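PDB 5EC0: Alp7A from Bacillus subtilis, which is a nucleotide-binding, actin-like cytoskeletal protein encoded on a plasmid, and probably polymerises into filaments that segregate that plasmid. Local coordinates for residues E119-P130 and T169-E180. Sequence-based numbering, arbitrary orientation.
Sequences EVTIEYFQTMLP and TIKVEDAACRIE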
loop_
_atom_site.group_PDB
_atom_site.type_symbol
_atom_site.label_atom_id
_atom_site.label_comp_id
_atom_site.label_asym_id
_atom_site.label_seq_id
_atom_site.Cartn_x
_atom_site.Cartn_y
_atom_site.Cartn_z
ATOM N N GLU A 119 18.075 12.448 16.190
ATOM C CA GLU A 119 17.921 11.028 16.483
ATOM C C GLU A 119 16.462 10.630 16.588
ATOM O O GLU A 119 15.665 11.335 17.209
ATOM C CB GLU A 119 18.651 10.660 17.782
ATOM C CG GLU A 119 19.283 9.265 17.757
ATOM C CD GLU A 119 19.612 8.733 19.141
ATOM O OE1 GLU A 119 20.816 8.605 19.465
ATOM O OE2 GLU A 119 18.661 8.432 19.896
ATOM N N VAL A 120 16.126 9.495 15.976
ATOM C CA VAL A 120 14.789 8.920 16.069
ATOM C C VAL A 120 14.875 7.481 16.558
ATOM O O VAL A 120 15.591 6.666 15.965
ATOM C CB VAL A 120 14.045 8.944 14.702
ATOM C CG1 VAL A 120 12.736 8.151 14.781
ATOM C CG2 VAL A 120 13.780 10.368 14.271
ATOM N N THR A 121 14.161 7.183 17.642
ATOM C CA THR A 121 13.940 5.808 18.076
ATOM C C THR A 121 12.523 5.321 17.710
ATOM O O THR A 121 11.535 6.021 17.920
ATOM C CB THR A 121 14.154 5.646 19.605
ATOM O OG1 THR A 121 13.465 6.694 20.297
ATOM C CG2 THR A 121 15.621 5.710 19.955
ATOM N N ILE A 122 12.442 4.120 17.144
ATOM C CA ILE A 122 11.175 3.486 16.807
ATOM C C ILE A 122 11.027 2.188 17.615
ATOM O O ILE A 122 11.832 1.259 17.463
ATOM C CB ILE A 122 11.076 3.161 15.296
ATOM C CG1 ILE A 122 11.162 4.438 14.463
ATOM C CG2 ILE A 122 9.789 2.397 14.985
ATOM C CD1 ILE A 122 11.520 4.182 13.019
ATOM N N GLU A 123 10.018 2.126 18.481
ATOM C CA GLU A 123 9.858 0.966 19.365
ATOM C C GLU A 123 9.446 -0.264 18.576
ATOM O O GLU A 123 9.970 -1.348 18.793
ATOM C CB GLU A 123 8.829 1.251 20.455
ATOM C CG GLU A 123 9.227 2.389 21.372
ATOM C CD GLU A 123 8.272 2.562 22.538
ATOM O OE1 GLU A 123 7.616 1.573 22.926
ATOM O OE2 GLU A 123 8.182 3.687 23.065
ATOM N N TYR A 124 8.528 -0.069 17.634
ATOM C CA TYR A 124 7.942 -1.175 16.898
ATOM C C TYR A 124 7.705 -0.797 15.434
ATOM O O TYR A 124 6.834 0.016 15.131
ATOM C CB TYR A 124 6.629 -1.607 17.562
ATOM C CG TYR A 124 6.121 -2.943 17.087
ATOM C CD1 TYR A 124 6.842 -4.109 17.342
ATOM C CD2 TYR A 124 4.907 -3.052 16.404
ATOM C CE1 TYR A 124 6.380 -5.356 16.923
ATOM C CE2 TYR A 124 4.436 -4.300 15.975
ATOM C CZ TYR A 124 5.178 -5.443 16.234
ATOM O OH TYR A 124 4.720 -6.670 15.821
ATOM N N PHE A 125 8.521 -1.359 14.549
ATOM C CA PHE A 125 8.384 -1.169 13.109
ATOM C C PHE A 125 7.696 -2.390 12.539
ATOM O O PHE A 125 8.023 -3.527 12.906
ATOM C CB PHE A 125 9.755 -0.966 12.440
ATOM C CG PHE A 125 9.704 -0.864 10.922
ATOM C CD1 PHE A 125 9.774 -2.001 10.123
ATOM C CD2 PHE A 125 9.617 0.382 10.295
ATOM C CE1 PHE A 125 9.735 -1.902 8.739
ATOM C CE2 PHE A 125 9.577 0.484 8.913
ATOM C CZ PHE A 125 9.636 -0.645 8.138
ATOM N N GLN A 126 6.766 -2.164 11.621
ATOM C CA GLN A 126 6.058 -3.266 11.024
ATOM C C GLN A 126 5.828 -2.986 9.543
ATOM O O GLN A 126 5.437 -1.873 9.140
ATOM C CB GLN A 126 4.738 -3.494 11.769
ATOM C CG GLN A 126 4.231 -4.889 11.736
ATOM C CD GLN A 126 2.962 -5.081 12.550
ATOM O OE1 GLN A 126 2.655 -6.200 12.956
ATOM N NE2 GLN A 126 2.208 -3.996 12.775
ATOM N N THR A 127 6.108 -3.991 8.730
ATOM C CA THR A 127 5.771 -3.938 7.317
ATOM C C THR A 127 5.241 -5.322 6.909
ATOM O O THR A 127 4.754 -6.088 7.764
ATOM C CB THR A 127 6.981 -3.469 6.446
ATOM O OG1 THR A 127 6.557 -3.296 5.092
ATOM C CG2 THR A 127 8.177 -4.448 6.505
ATOM N N MET A 128 5.294 -5.642 5.623
ATOM C CA MET A 128 4.737 -6.907 5.148
ATOM C C MET A 128 5.329 -7.247 3.785
ATOM O O MET A 128 6.003 -6.415 3.182
ATOM C CB MET A 128 3.197 -6.837 5.086
ATOM C CG MET A 128 2.675 -5.501 4.597
ATOM S SD MET A 128 0.892 -5.230 4.720
ATOM C CE MET A 128 0.829 -3.491 4.328
ATOM N N LEU A 129 5.092 -8.469 3.314
ATOM C CA LEU A 129 5.565 -8.902 1.993
ATOM C C LEU A 129 4.413 -9.376 1.102
ATOM O O LEU A 129 3.476 -10.010 1.585
ATOM C CB LEU A 129 6.588 -10.031 2.122
ATOM C CG LEU A 129 7.992 -9.646 2.582
ATOM C CD1 LEU A 129 8.863 -10.883 2.580
ATOM C CD2 LEU A 129 8.559 -8.568 1.670
ATOM N N PRO A 130 4.497 -9.093 -0.200
ATOM C CA PRO A 130 3.478 -9.554 -1.160
ATOM C C PRO A 130 3.498 -11.073 -1.355
ATOM O O PRO A 130 4.554 -11.705 -1.278
ATOM C CB PRO A 130 3.853 -8.828 -2.463
ATOM C CG PRO A 130 5.348 -8.563 -2.352
ATOM C CD PRO A 130 5.610 -8.367 -0.851
ATOM N N THR A 169 20.190 9.825 12.844
ATOM C CA THR A 169 20.326 8.427 13.267
ATOM C C THR A 169 18.951 7.870 13.627
ATOM O O THR A 169 18.222 8.465 14.424
ATOM C CB THR A 169 21.281 8.273 14.457
ATOM O OG1 THR A 169 22.551 8.819 14.109
ATOM C CG2 THR A 169 21.475 6.816 14.824
ATOM N N ILE A 170 18.601 6.736 13.023
ATOM C CA ILE A 170 17.310 6.084 13.247
ATOM C C ILE A 170 17.516 4.692 13.855
ATOM O O ILE A 170 18.142 3.824 13.237
ATOM C CB ILE A 170 16.493 5.961 11.921
ATOM C CG1 ILE A 170 16.182 7.349 11.355
ATOM C CG2 ILE A 170 15.217 5.182 12.123
ATOM C CD1 ILE A 170 15.855 7.335 9.861
ATOM N N LYS A 171 16.985 4.492 15.062
ATOM C CA LYS A 171 17.136 3.231 15.788
ATOM C C LYS A 171 15.824 2.486 15.908
ATOM O O LYS A 171 14.887 2.946 16.566
ATOM C CB LYS A 171 17.718 3.463 17.183
ATOM C CG LYS A 171 19.194 3.884 17.158
ATOM C CD LYS A 171 19.624 4.473 18.491
ATOM C CE LYS A 171 21.110 4.757 18.511
ATOM N NZ LYS A 171 21.497 5.535 19.720
ATOM N N VAL A 172 15.765 1.330 15.261
ATOM C CA VAL A 172 14.560 0.503 15.290
ATOM C C VAL A 172 14.757 -0.605 16.304
ATOM O O VAL A 172 15.577 -1.502 16.095
ATOM C CB VAL A 172 14.252 -0.086 13.907
ATOM C CG1 VAL A 172 13.104 -1.116 14.001
ATOM C CG2 VAL A 172 13.935 1.046 12.916
ATOM N N GLU A 173 14.027 -0.511 17.413
ATOM C CA GLU A 173 14.202 -1.415 18.544
ATOM C C GLU A 173 13.672 -2.815 18.254
ATOM O O GLU A 173 14.318 -3.809 18.572
ATOM C CB GLU A 173 13.506 -0.851 19.785
ATOM C CG GLU A 173 13.937 0.575 20.154
ATOM C CD GLU A 173 13.391 1.027 21.501
ATOM O OE1 GLU A 173 12.534 0.314 22.079
ATOM O OE2 GLU A 173 13.828 2.090 21.988
ATOM N N ASP A 174 12.488 -2.882 17.656
ATOM C CA ASP A 174 11.847 -4.151 17.349
ATOM C C ASP A 174 11.155 -4.060 15.995
ATOM O O ASP A 174 10.578 -3.029 15.662
ATOM C CB ASP A 174 10.845 -4.516 18.442
ATOM C CG ASP A 174 10.412 -5.954 18.376
ATOM O OD1 ASP A 174 11.126 -6.757 17.732
ATOM O OD2 ASP A 174 9.363 -6.281 18.974
ATOM N N ALA A 175 11.198 -5.139 15.218
ATOM C CA ALA A 175 10.611 -5.118 13.884
ATOM C C ALA A 175 9.915 -6.442 13.543
ATOM O O ALA A 175 10.326 -7.492 14.006
ATOM C CB ALA A 175 11.686 -4.792 12.845
ATOM N N ALA A 176 8.849 -6.378 12.748
ATOM C CA ALA A 176 8.165 -7.586 12.295
ATOM C C ALA A 176 7.627 -7.407 10.868
ATOM O O ALA A 176 7.380 -6.289 10.405
ATOM C CB ALA A 176 7.036 -7.969 13.260
ATOM N N CYS A 177 7.465 -8.522 10.170
ATOM C CA CYS A 177 6.978 -8.503 8.794
ATOM C C CYS A 177 5.813 -9.487 8.646
ATOM O O CYS A 177 5.975 -10.669 8.931
ATOM C CB CYS A 177 8.093 -8.854 7.824
ATOM S SG CYS A 177 7.555 -8.797 6.122
ATOM N N ARG A 178 4.651 -8.980 8.228
ATOM C CA ARG A 178 3.445 -9.786 8.068
ATOM C C ARG A 178 3.243 -10.173 6.600
ATOM O O ARG A 178 4.111 -9.938 5.773
ATOM C CB ARG A 178 2.216 -9.021 8.579
ATOM C CG ARG A 178 2.371 -8.446 9.971
ATOM C CD ARG A 178 2.763 -9.496 11.040
ATOM N NE ARG A 178 2.912 -8.807 12.317
ATOM C CZ ARG A 178 2.850 -9.376 13.514
ATOM N NH1 ARG A 178 2.657 -10.678 13.627
ATOM N NH2 ARG A 178 2.985 -8.629 14.601
ATOM N N ILE A 179 2.100 -10.771 6.288
ATOM C CA ILE A 179 1.787 -11.164 4.916
ATOM C C ILE A 179 0.735 -10.235 4.344
ATOM O O ILE A 179 -0.389 -10.177 4.876
ATOM C CB ILE A 179 1.254 -12.629 4.828
ATOM C CG1 ILE A 179 2.234 -13.598 5.480
ATOM C CG2 ILE A 179 1.008 -13.034 3.364
ATOM C CD1 ILE A 179 1.603 -14.947 5.843
ATOM N N GLU A 180 1.093 -9.512 3.282
ATOM C CA GLU A 180 0.125 -8.686 2.544
ATOM C C GLU A 180 -1.144 -9.467 2.193
ATOM O O GLU A 180 -1.088 -10.682 1.974
ATOM C CB GLU A 180 0.736 -8.135 1.248
ATOM C CG GLU A 180 1.342 -6.764 1.374
ATOM C CD GLU A 180 1.905 -6.242 0.058
ATOM O OE1 GLU A 180 1.185 -6.258 -0.961
ATOM O OE2 GLU A 180 3.077 -5.821 0.051
HETATM O O HOH W 1 4.478 -3.967 2.002
#
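Arg-178 reaches back over the neighbouring strand on one face of the sheet and grips the amide of Gln-126 side-on: NE and NH2 both donate to OE1, at 2.7 Å from NE and 3.0 Å from NH2, with that oxygen near the guanidinium plane. The bend at chi2 (-55°) brings the guanidinium alongside Gln-126, and NH2 also makes a weak bond to Tyr-124 OH. The amide's other end, NE2, is held by Asn-7 of strand 2-10, on the far side of 119-129. Replacing Arg-178 by an alanine is likely to leave Gln-126 OE1 without both of its donors and to take a weak bond from Tyr-124 OH.

The two strands run parallel, paired in register from Glu-119 with Thr-169 to Leu-129 with Ile-179, the chain turning a corner at Glu-123. Packing is tight on the face bearing Ile-122, Phe-125 and Leu-129. Ile-122 CD1 lies 3.9 Å from Ile-170 CG2, with Val-172 alongside, and Phe-125 CB meets Val-172 CG1 at 3.7 Å; helices 95-112 and 140-149 cover this side. Leu-129 CG rests 3.7 Å from Cys-177 SG.

On the other face helix 364-386 covers Tyr-124, Gln-126 and Met-128, and only the rim is looser. There Lys-171 NZ forms a salt bridge to Glu-119 OE1, 3.2 Å, from above the carboxylate plane, while Asp-174 sets OD2 at the Tyr-124 ring edge.

Toward the nucleotide, Glu-180 CG packs on Met-128 SD, and one water bridges Glu-180 OE2 and Met-128 O. This actin-fold strand pair places the Glu-180 side chain about 6 Å from ADP and about 4 Å from magnesium, beyond direct coordination, so any role of its carboxylate would probably pass through water.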